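PDB 2PBP: enoyl-CoA hydratase subunit I, which probably catalyses the reversible hydration of enoyl-CoA thioesters in beta-oxidation. Local coordinates for residues 126-134 against 160-171; 4-12 against 17-25. One frame throughout, in Å; residues are numbered along the deposited sequence.

Both contacts pair antiparallel strands of the crotonase fold, but in different sheets, and their nearest atoms lie about 11 Å apart. Contact 2 is the hairpin 7-12/15-20, which forms one margin of the six-stranded sheet. Contact 1 closes the four-stranded sheet with the short strand 166-167, reached from 127-129 through two helices. Each is partly buried. In contact 1 the phenylalanines F128 and F130 go to the interior and a direct salt bridge, E127 to R165, lies on the outer side. In contact 2 I7 and I18 pack against helix 31-46, and L20 lies on the same face, while across the hairpin the charged R10 and E19 meet only through water.

Contact 1 (126-134 against 160-171); sequences AEFGFPEVN and LWTGARMSAKEA
F128 and M166 form an antiparallel hydrogen-bonded pair. F128 N gives to M166 O at 2.8 Å, and M166 N gives to F128 O at 2.6 Å. E127 and S167 are the neighbouring non-hydrogen-bonded pair. Beyond it, one water joins A126 O to A168 N.

On the face of E127, the carboxylate reaches R165. The R165 chain is extended from CG to NE, which carries NH1 to within 3.2 Å of E127 OE1. This salt bridge is not coplanar. The nitrogen comes from above the carboxylate plane, 35° out of it, and the two flat groups stand 84° apart. R165 CD also lies alongside the carboxylate, 3.5 Å from OE1.

The F128 ring is on the other face. M166 O and A168 CA sit at its edge, and A171 CB is 4.1 Å from CD2. The M166 side chain starts on this face but leads away, with CG anti to the backbone N (chi1 -174°), and touches W159.

Past the strands, F130 and L160 point the same way, and L160 CD2 packs 3.4 Å from F130 CD2. G163, the first residue after helix 153-162, has positive phi, and its CA-H meets F130 O. V133 CG1 covers the last turn of that helix, 3.4 Å from L160 O. One water bridges F130 O, L160 O and V133 N.

Strand 127-129 also bonds to strand 105-107 through E127 and A106. Strand 166-167 forms the sheet margin within this chain, between helices 153-162 and 168-173. F111 of helix 109-115 stacks on F130 and meets F128 at an angle.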
loop_
_atom_site.group_PDB
_atom_site.type_symbol
_atom_site.label_atom_id
_atom_site.label_comp_id
_atom_site.label_asym_id
_atom_site.label_seq_id
_atom_site.Cartn_x
_atom_site.Cartn_y
_atom_site.Cartn_z
ATOM N N ALA A 126 4.874 -25.207 -1.227
ATOM C CA ALA A 126 3.647 -24.545 -1.658
ATOM C C ALA A 126 3.517 -24.235 -3.144
ATOM O O ALA A 126 4.481 -23.867 -3.815
ATOM C CB ALA A 126 3.449 -23.261 -0.850
ATOM N N GLU A 127 2.294 -24.384 -3.636
ATOM C CA GLU A 127 1.947 -24.097 -5.021
ATOM C C GLU A 127 0.563 -23.469 -4.958
ATOM O O GLU A 127 -0.269 -23.888 -4.162
ATOM C CB GLU A 127 1.904 -25.373 -5.863
ATOM C CG GLU A 127 3.270 -25.872 -6.306
ATOM C CD GLU A 127 3.174 -26.915 -7.406
ATOM O OE1 GLU A 127 2.677 -28.027 -7.131
ATOM O OE2 GLU A 127 3.591 -26.619 -8.547
ATOM N N PHE A 128 0.330 -22.463 -5.790
ATOM C CA PHE A 128 -0.949 -21.763 -5.810
ATOM C C PHE A 128 -1.538 -21.828 -7.210
ATOM O O PHE A 128 -0.816 -21.705 -8.197
ATOM C CB PHE A 128 -0.745 -20.296 -5.424
ATOM C CG PHE A 128 -0.062 -20.104 -4.102
ATOM C CD1 PHE A 128 -0.804 -19.963 -2.934
ATOM C CD2 PHE A 128 1.331 -20.062 -4.022
ATOM C CE1 PHE A 128 -0.176 -19.779 -1.705
ATOM C CE2 PHE A 128 1.971 -19.879 -2.798
ATOM C CZ PHE A 128 1.216 -19.736 -1.635
ATOM N N GLY A 129 -2.847 -22.015 -7.302
ATOM C CA GLY A 129 -3.459 -22.073 -8.616
ATOM C C GLY A 129 -4.970 -22.154 -8.589
ATOM O O GLY A 129 -5.570 -22.388 -7.539
ATOM N N PHE A 130 -5.575 -21.962 -9.757
ATOM C CA PHE A 130 -7.024 -22.011 -9.921
ATOM C C PHE A 130 -7.361 -23.000 -11.031
ATOM O O PHE A 130 -7.569 -22.615 -12.180
ATOM C CB PHE A 130 -7.562 -20.627 -10.284
ATOM C CG PHE A 130 -7.504 -19.644 -9.156
ATOM C CD1 PHE A 130 -8.249 -19.854 -7.999
ATOM C CD2 PHE A 130 -6.700 -18.513 -9.242
ATOM C CE1 PHE A 130 -8.195 -18.948 -6.942
ATOM C CE2 PHE A 130 -6.638 -17.601 -8.191
ATOM C CZ PHE A 130 -7.389 -17.820 -7.038
ATOM N N PRO A 131 -7.415 -24.294 -10.695
ATOM C CA PRO A 131 -7.722 -25.335 -11.675
ATOM C C PRO A 131 -9.201 -25.425 -12.040
ATOM O O PRO A 131 -9.580 -26.242 -12.879
ATOM C CB PRO A 131 -7.209 -26.600 -10.993
ATOM C CG PRO A 131 -7.532 -26.336 -9.556
ATOM C CD PRO A 131 -7.094 -24.887 -9.382
ATOM N N GLU A 132 -10.024 -24.575 -11.427
ATOM C CA GLU A 132 -11.464 -24.579 -11.688
ATOM C C GLU A 132 -11.819 -24.540 -13.169
ATOM O O GLU A 132 -12.753 -25.214 -13.605
ATOM C CB GLU A 132 -12.161 -23.402 -10.990
ATOM C CG GLU A 132 -12.268 -23.534 -9.483
ATOM C CD GLU A 132 -11.174 -22.781 -8.753
ATOM O OE1 GLU A 132 -10.034 -22.752 -9.257
ATOM O OE2 GLU A 132 -11.453 -22.227 -7.668
ATOM N N VAL A 133 -11.080 -23.749 -13.941
ATOM C CA VAL A 133 -11.355 -23.626 -15.367
ATOM C C VAL A 133 -11.304 -24.965 -16.104
ATOM O O VAL A 133 -12.051 -25.181 -17.065
ATOM C CB VAL A 133 -10.376 -22.629 -16.042
ATOM C CG1 VAL A 133 -8.940 -23.128 -15.924
ATOM C CG2 VAL A 133 -10.755 -22.433 -17.501
ATOM N N ASN A 134 -10.438 -25.870 -15.659
ATOM C CA ASN A 134 -10.325 -27.162 -16.323
ATOM C C ASN A 134 -11.519 -28.071 -16.065
ATOM O O ASN A 134 -11.670 -29.111 -16.712
ATOM C CB ASN A 134 -9.022 -27.860 -15.921
ATOM C CG ASN A 134 -7.798 -27.088 -16.370
ATOM O OD1 ASN A 134 -7.768 -26.547 -17.476
ATOM N ND2 ASN A 134 -6.780 -27.038 -15.522
ATOM N N LEU A 160 -5.636 -17.666 -14.575
ATOM C CA LEU A 160 -7.042 -18.038 -14.458
ATOM C C LEU A 160 -7.556 -18.847 -15.648
ATOM O O LEU A 160 -8.341 -19.777 -15.474
ATOM C CB LEU A 160 -7.895 -16.777 -14.270
ATOM C CG LEU A 160 -7.635 -16.018 -12.963
ATOM C CD1 LEU A 160 -8.251 -14.629 -13.033
ATOM C CD2 LEU A 160 -8.216 -16.811 -11.792
ATOM N N TRP A 161 -7.104 -18.501 -16.850
ATOM C CA TRP A 161 -7.537 -19.204 -18.059
ATOM C C TRP A 161 -6.894 -20.579 -18.254
ATOM O O TRP A 161 -7.520 -21.484 -18.807
ATOM C CB TRP A 161 -7.251 -18.355 -19.299
ATOM C CG TRP A 161 -8.245 -17.262 -19.581
ATOM C CD1 TRP A 161 -9.469 -17.079 -18.996
ATOM C CD2 TRP A 161 -8.122 -16.250 -20.583
ATOM N NE1 TRP A 161 -10.118 -16.014 -19.579
ATOM C CE2 TRP A 161 -9.314 -15.487 -20.559
ATOM C CE3 TRP A 161 -7.125 -15.913 -21.509
ATOM C CZ2 TRP A 161 -9.532 -14.409 -21.420
ATOM C CZ3 TRP A 161 -7.340 -14.841 -22.366
ATOM C CH2 TRP A 161 -8.537 -14.101 -22.316
ATOM N N THR A 162 -5.650 -20.737 -17.804
ATOM C CA THR A 162 -4.929 -22.003 -17.966
ATOM C C THR A 162 -5.014 -22.956 -16.778
ATOM O O THR A 162 -4.887 -24.173 -16.943
ATOM C CB THR A 162 -3.431 -21.760 -18.255
ATOM O OG1 THR A 162 -2.808 -21.162 -17.109
ATOM C CG2 THR A 162 -3.265 -20.852 -19.456
ATOM N N GLY A 163 -5.216 -22.408 -15.586
ATOM C CA GLY A 163 -5.299 -23.236 -14.398
ATOM C C GLY A 163 -3.949 -23.780 -13.961
ATOM O O GLY A 163 -3.881 -24.687 -13.132
ATOM N N ALA A 164 -2.873 -23.223 -14.509
ATOM C CA ALA A 164 -1.525 -23.669 -14.169
ATOM C C ALA A 164 -1.159 -23.311 -12.734
ATOM O O ALA A 164 -1.682 -22.352 -12.168
ATOM C CB ALA A 164 -0.514 -23.054 -15.130
ATOM N N ARG A 165 -0.249 -24.081 -12.148
ATOM C CA ARG A 165 0.171 -23.824 -10.778
ATOM C C ARG A 165 1.339 -22.852 -10.692
ATOM O O ARG A 165 2.303 -22.938 -11.453
ATOM C CB ARG A 165 0.552 -25.128 -10.084
ATOM C CG ARG A 165 -0.611 -26.058 -9.840
ATOM C CD ARG A 165 -0.132 -27.301 -9.132
ATOM N NE ARG A 165 -1.191 -28.287 -8.973
ATOM C CZ ARG A 165 -1.008 -29.486 -8.433
ATOM N NH1 ARG A 165 0.196 -29.839 -8.002
ATOM N NH2 ARG A 165 -2.023 -30.331 -8.333
ATOM N N MET A 166 1.237 -21.938 -9.737
ATOM C CA MET A 166 2.249 -20.922 -9.500
ATOM C C MET A 166 3.130 -21.374 -8.332
ATOM O O MET A 166 2.624 -21.774 -7.284
ATOM C CB MET A 166 1.543 -19.605 -9.166
ATOM C CG MET A 166 2.432 -18.396 -9.018
ATOM S SD MET A 166 1.452 -17.025 -8.382
ATOM C CE MET A 166 0.515 -16.548 -9.838
ATOM N N SER A 167 4.448 -21.328 -8.513
ATOM C CA SER A 167 5.350 -21.738 -7.440
ATOM C C SER A 167 5.382 -20.654 -6.366
ATOM O O SER A 167 5.009 -19.510 -6.616
ATOM C CB SER A 167 6.768 -21.954 -7.980
ATOM O OG SER A 167 7.310 -20.739 -8.456
ATOM N N ALA A 168 5.832 -21.018 -5.171
ATOM C CA ALA A 168 5.914 -20.058 -4.080
ATOM C C ALA A 168 6.837 -18.905 -4.464
ATOM O O ALA A 168 6.556 -17.748 -4.157
ATOM C CB ALA A 168 6.423 -20.742 -2.817
ATOM N N LYS A 169 7.933 -19.223 -5.148
ATOM C CA LYS A 169 8.886 -18.200 -5.557
ATOM C C LYS A 169 8.309 -17.132 -6.486
ATOM O O LYS A 169 8.564 -15.945 -6.290
ATOM C CB LYS A 169 10.115 -18.843 -6.212
ATOM C CG LYS A 169 11.185 -17.842 -6.640
ATOM C CD LYS A 169 11.591 -16.915 -5.492
ATOM C CE LYS A 169 12.126 -17.689 -4.293
ATOM N NZ LYS A 169 12.402 -16.793 -3.129
ATOM N N GLU A 170 7.539 -17.526 -7.496
ATOM C CA GLU A 170 6.983 -16.519 -8.390
ATOM C C GLU A 170 5.899 -15.734 -7.672
ATOM O O GLU A 170 5.708 -14.549 -7.934
ATOM C CB GLU A 170 6.401 -17.137 -9.663
ATOM C CG GLU A 170 6.280 -16.102 -10.779
ATOM C CD GLU A 170 5.632 -16.640 -12.034
ATOM O OE1 GLU A 170 5.805 -17.840 -12.327
ATOM O OE2 GLU A 170 4.963 -15.851 -12.737
ATOM N N ALA A 171 5.194 -16.402 -6.763
ATOM C CA ALA A 171 4.141 -15.749 -5.995
ATOM C C ALA A 171 4.761 -14.632 -5.162
ATOM O O ALA A 171 4.168 -13.569 -4.988
ATOM C CB ALA A 171 3.443 -16.761 -5.091
HETATM O O HOH W 1 6.911 -23.674 -4.996
HETATM O O HOH W 2 -4.011 -20.979 -11.959
HETATM O O HOH W 3 -9.520 -21.012 -13.112
HETATM O O HOH W 4 -3.790 -26.474 -16.268
#

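Contact 2 (4-12 against 17-25); sequences FVSIAARQE and IIELARPDV
R10 lies alongside I17, both side chains pointing the same way. R10 CG is 3.9 Å from I17 CB. Farther out, I17 CG1 sits over one face of the guanidinium, 4.1 Å above its plane and offset toward the rim. The R10 chain starts with CG between the backbone N and the carbonyl carbon (chi1 65°), then runs extended to NE. There a water at the guanidinium edge links NE to E19 OE1. The two charged groups do not touch directly. The other oxygen, E19 OE2, makes a salt bridge with R58.

The backbones form a regular antiparallel ladder. R10 with I17 and A8 with E19 are hydrogen-bonded pairs. I17 N bonds to R10 O at 2.8 Å, and A21 N continues the ladder to S6 O, also at 2.8 Å.

On the face opposite R10 and E19, I7 CG2 meets L20 CD2 at 4.0 Å. I7 and S6 also touch M33, and I18 touches V41, so helix 31-46 covers this side. At the end of the ladder, R22 CG rests on S6 CB. R22 then bends back and grips D24 side-on, NE to OD1 and NH2 to OD2, both through syn lone pairs. This bidentate grip fixes the rotation of the guanidinium.

Strand 15-20 also pairs with 52-57, so the hairpin adds its outer strand to the main sheet. Its chemistry is divided accordingly: I7 and I18 face the helix. On the other face E19 is held directly by R58 and reaches R10 through water, so any attraction between R10 and E19 is probably softened by solvent.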
loop_
_atom_site.group_PDB
_atom_site.type_symbol
_atom_site.label_atom_id
_atom_site.label_comp_id
_atom_site.label_asym_id
_atom_site.label_seq_id
_atom_site.Cartn_x
_atom_site.Cartn_y
_atom_site.Cartn_z
ATOM N N PHE A 4 -15.835 -28.659 16.692
ATOM C CA PHE A 4 -15.320 -28.703 15.293
ATOM C C PHE A 4 -14.836 -30.104 14.937
ATOM O O PHE A 4 -14.200 -30.779 15.747
ATOM C CB PHE A 4 -14.175 -27.701 15.120
ATOM C CG PHE A 4 -14.604 -26.266 15.234
ATOM C CD1 PHE A 4 -15.413 -25.686 14.261
ATOM C CD2 PHE A 4 -14.204 -25.493 16.320
ATOM C CE1 PHE A 4 -15.816 -24.355 14.367
ATOM C CE2 PHE A 4 -14.604 -24.164 16.435
ATOM C CZ PHE A 4 -15.412 -23.594 15.457
ATOM N N VAL A 5 -15.138 -30.534 13.718
ATOM C CA VAL A 5 -14.737 -31.856 13.264
ATOM C C VAL A 5 -13.811 -31.805 12.054
ATOM O O VAL A 5 -13.276 -32.832 11.639
ATOM C CB VAL A 5 -15.970 -32.715 12.905
ATOM C CG1 VAL A 5 -16.803 -32.971 14.147
ATOM C CG2 VAL A 5 -16.807 -32.009 11.846
ATOM N N SER A 6 -13.614 -30.613 11.495
ATOM C CA SER A 6 -12.756 -30.463 10.324
ATOM C C SER A 6 -11.539 -29.574 10.567
ATOM O O SER A 6 -10.649 -29.493 9.722
ATOM C CB SER A 6 -13.564 -29.908 9.148
ATOM O OG SER A 6 -14.660 -30.754 8.847
ATOM N N ILE A 7 -11.506 -28.900 11.711
ATOM C CA ILE A 7 -10.383 -28.029 12.040
ATOM C C ILE A 7 -9.973 -28.201 13.494
ATOM O O ILE A 7 -10.706 -28.789 14.287
ATOM C CB ILE A 7 -10.732 -26.532 11.784
ATOM C CG1 ILE A 7 -11.909 -26.090 12.661
ATOM C CG2 ILE A 7 -11.082 -26.324 10.318
ATOM C CD1 ILE A 7 -11.527 -25.629 14.058
ATOM N N ALA A 8 -8.792 -27.690 13.829
ATOM C CA ALA A 8 -8.272 -27.754 15.187
ATOM C C ALA A 8 -7.702 -26.383 15.529
ATOM O O ALA A 8 -6.816 -25.884 14.834
ATOM C CB ALA A 8 -7.188 -28.816 15.288
ATOM N N ALA A 9 -8.220 -25.773 16.590
ATOM C CA ALA A 9 -7.755 -24.455 17.006
ATOM C C ALA A 9 -6.993 -24.516 18.322
ATOM O O ALA A 9 -7.292 -25.337 19.192
ATOM C CB ALA A 9 -8.940 -23.499 17.131
ATOM N N ARG A 10 -6.005 -23.640 18.460
ATOM C CA ARG A 10 -5.194 -23.575 19.668
ATOM C C ARG A 10 -4.586 -22.189 19.791
ATOM O O ARG A 10 -4.591 -21.413 18.836
ATOM C CB ARG A 10 -4.076 -24.624 19.627
ATOM C CG ARG A 10 -3.037 -24.413 18.534
ATOM C CD ARG A 10 -2.061 -25.587 18.480
ATOM N NE ARG A 10 -1.091 -25.461 17.394
ATOM C CZ ARG A 10 0.001 -24.702 17.440
ATOM N NH1 ARG A 10 0.279 -23.990 18.527
ATOM N NH2 ARG A 10 0.815 -24.653 16.394
ATOM N N GLN A 11 -4.058 -21.880 20.967
ATOM C CA GLN A 11 -3.449 -20.580 21.187
ATOM C C GLN A 11 -2.025 -20.695 21.696
ATOM O O GLN A 11 -1.698 -21.580 22.484
ATOM C CB GLN A 11 -4.287 -19.765 22.171
ATOM C CG GLN A 11 -5.691 -19.489 21.672
ATOM C CD GLN A 11 -6.550 -18.785 22.697
ATOM O OE1 GLN A 11 -6.285 -17.642 23.069
ATOM N NE2 GLN A 11 -7.589 -19.471 23.165
ATOM N N GLU A 12 -1.180 -19.794 21.218
ATOM C CA GLU A 12 0.219 -19.743 21.612
ATOM C C GLU A 12 0.454 -18.277 21.938
ATOM O O GLU A 12 0.711 -17.468 21.048
ATOM C CB GLU A 12 1.115 -20.185 20.452
ATOM C CG GLU A 12 2.592 -20.290 20.797
ATOM C CD GLU A 12 2.863 -21.282 21.912
ATOM O OE1 GLU A 12 2.324 -22.410 21.850
ATOM O OE2 GLU A 12 3.619 -20.937 22.847
ATOM N N ILE A 17 -4.153 -20.011 16.486
ATOM C CA ILE A 17 -3.847 -20.856 15.339
ATOM C C ILE A 17 -5.040 -21.720 14.940
ATOM O O ILE A 17 -5.671 -22.359 15.783
ATOM C CB ILE A 17 -2.643 -21.803 15.632
ATOM C CG1 ILE A 17 -1.431 -20.994 16.103
ATOM C CG2 ILE A 17 -2.295 -22.608 14.389
ATOM C CD1 ILE A 17 -0.881 -19.910 15.148
ATOM N N ILE A 18 -5.350 -21.725 13.650
ATOM C CA ILE A 18 -6.428 -22.551 13.139
ATOM C C ILE A 18 -5.795 -23.482 12.110
ATOM O O ILE A 18 -5.293 -23.040 11.074
ATOM C CB ILE A 18 -7.533 -21.710 12.471
ATOM C CG1 ILE A 18 -8.215 -20.827 13.527
ATOM C CG2 ILE A 18 -8.542 -22.626 11.801
ATOM C CD1 ILE A 18 -9.085 -19.706 12.963
ATOM N N GLU A 19 -5.798 -24.772 12.416
ATOM C CA GLU A 19 -5.214 -25.767 11.533
ATOM C C GLU A 19 -6.301 -26.588 10.856
ATOM O O GLU A 19 -7.097 -27.245 11.528
ATOM C CB GLU A 19 -4.282 -26.685 12.339
ATOM C CG GLU A 19 -3.816 -27.929 11.601
ATOM C CD GLU A 19 -2.956 -28.834 12.472
ATOM O OE1 GLU A 19 -3.175 -28.857 13.702
ATOM O OE2 GLU A 19 -2.075 -29.531 11.926
ATOM N N LEU A 20 -6.354 -26.530 9.527
ATOM C CA LEU A 20 -7.339 -27.322 8.794
ATOM C C LEU A 20 -6.927 -28.759 9.091
ATOM O O LEU A 20 -5.762 -29.123 8.902
ATOM C CB LEU A 20 -7.262 -27.029 7.293
ATOM C CG LEU A 20 -7.341 -25.544 6.920
ATOM C CD1 LEU A 20 -7.506 -25.400 5.413
ATOM C CD2 LEU A 20 -8.508 -24.892 7.641
ATOM N N ALA A 21 -7.874 -29.569 9.553
ATOM C CA ALA A 21 -7.572 -30.942 9.940
ATOM C C ALA A 21 -8.216 -32.080 9.151
ATOM O O ALA A 21 -8.733 -33.031 9.743
ATOM C CB ALA A 21 -7.875 -31.118 11.424
ATOM N N ARG A 22 -8.187 -31.991 7.824
ATOM C CA ARG A 22 -8.733 -33.054 6.987
ATOM C C ARG A 22 -7.721 -33.411 5.903
ATOM O O ARG A 22 -8.028 -33.379 4.711
ATOM C CB ARG A 22 -10.067 -32.631 6.356
ATOM C CG ARG A 22 -11.246 -32.623 7.328
ATOM C CD ARG A 22 -11.480 -34.005 7.953
ATOM N NE ARG A 22 -11.715 -35.043 6.949
ATOM C CZ ARG A 22 -12.849 -35.200 6.269
ATOM N NH1 ARG A 22 -13.879 -34.392 6.478
ATOM N NH2 ARG A 22 -12.949 -36.165 5.365
ATOM N N PRO A 23 -6.490 -33.765 6.313
ATOM C CA PRO A 23 -5.428 -34.127 5.371
ATOM C C PRO A 23 -5.794 -35.321 4.497
ATOM O O PRO A 23 -5.257 -35.478 3.406
ATOM C CB PRO A 23 -4.238 -34.410 6.287
ATOM C CG PRO A 23 -4.894 -34.928 7.527
ATOM C CD PRO A 23 -6.043 -33.973 7.703
ATOM N N ASP A 24 -6.713 -36.151 4.984
ATOM C CA ASP A 24 -7.161 -37.327 4.242
ATOM C C ASP A 24 -7.793 -36.919 2.908
ATOM O O ASP A 24 -7.841 -37.710 1.965
ATOM C CB ASP A 24 -8.161 -38.126 5.076
ATOM C CG ASP A 24 -9.348 -37.296 5.516
ATOM O OD1 ASP A 24 -9.151 -36.323 6.275
ATOM O OD2 ASP A 24 -10.477 -37.614 5.098
ATOM N N VAL A 25 -8.284 -35.685 2.835
ATOM C CA VAL A 25 -8.872 -35.169 1.601
ATOM C C VAL A 25 -8.193 -33.851 1.228
ATOM O O VAL A 25 -8.778 -32.986 0.574
ATOM C CB VAL A 25 -10.404 -34.957 1.734
ATOM C CG1 VAL A 25 -11.097 -36.308 1.863
ATOM C CG2 VAL A 25 -10.723 -34.090 2.944
HETATM O O HOH W 5 -15.125 -33.463 9.168
HETATM O O HOH W 6 -4.315 -26.753 16.148
HETATM O O HOH W 7 -1.759 -26.725 14.948
#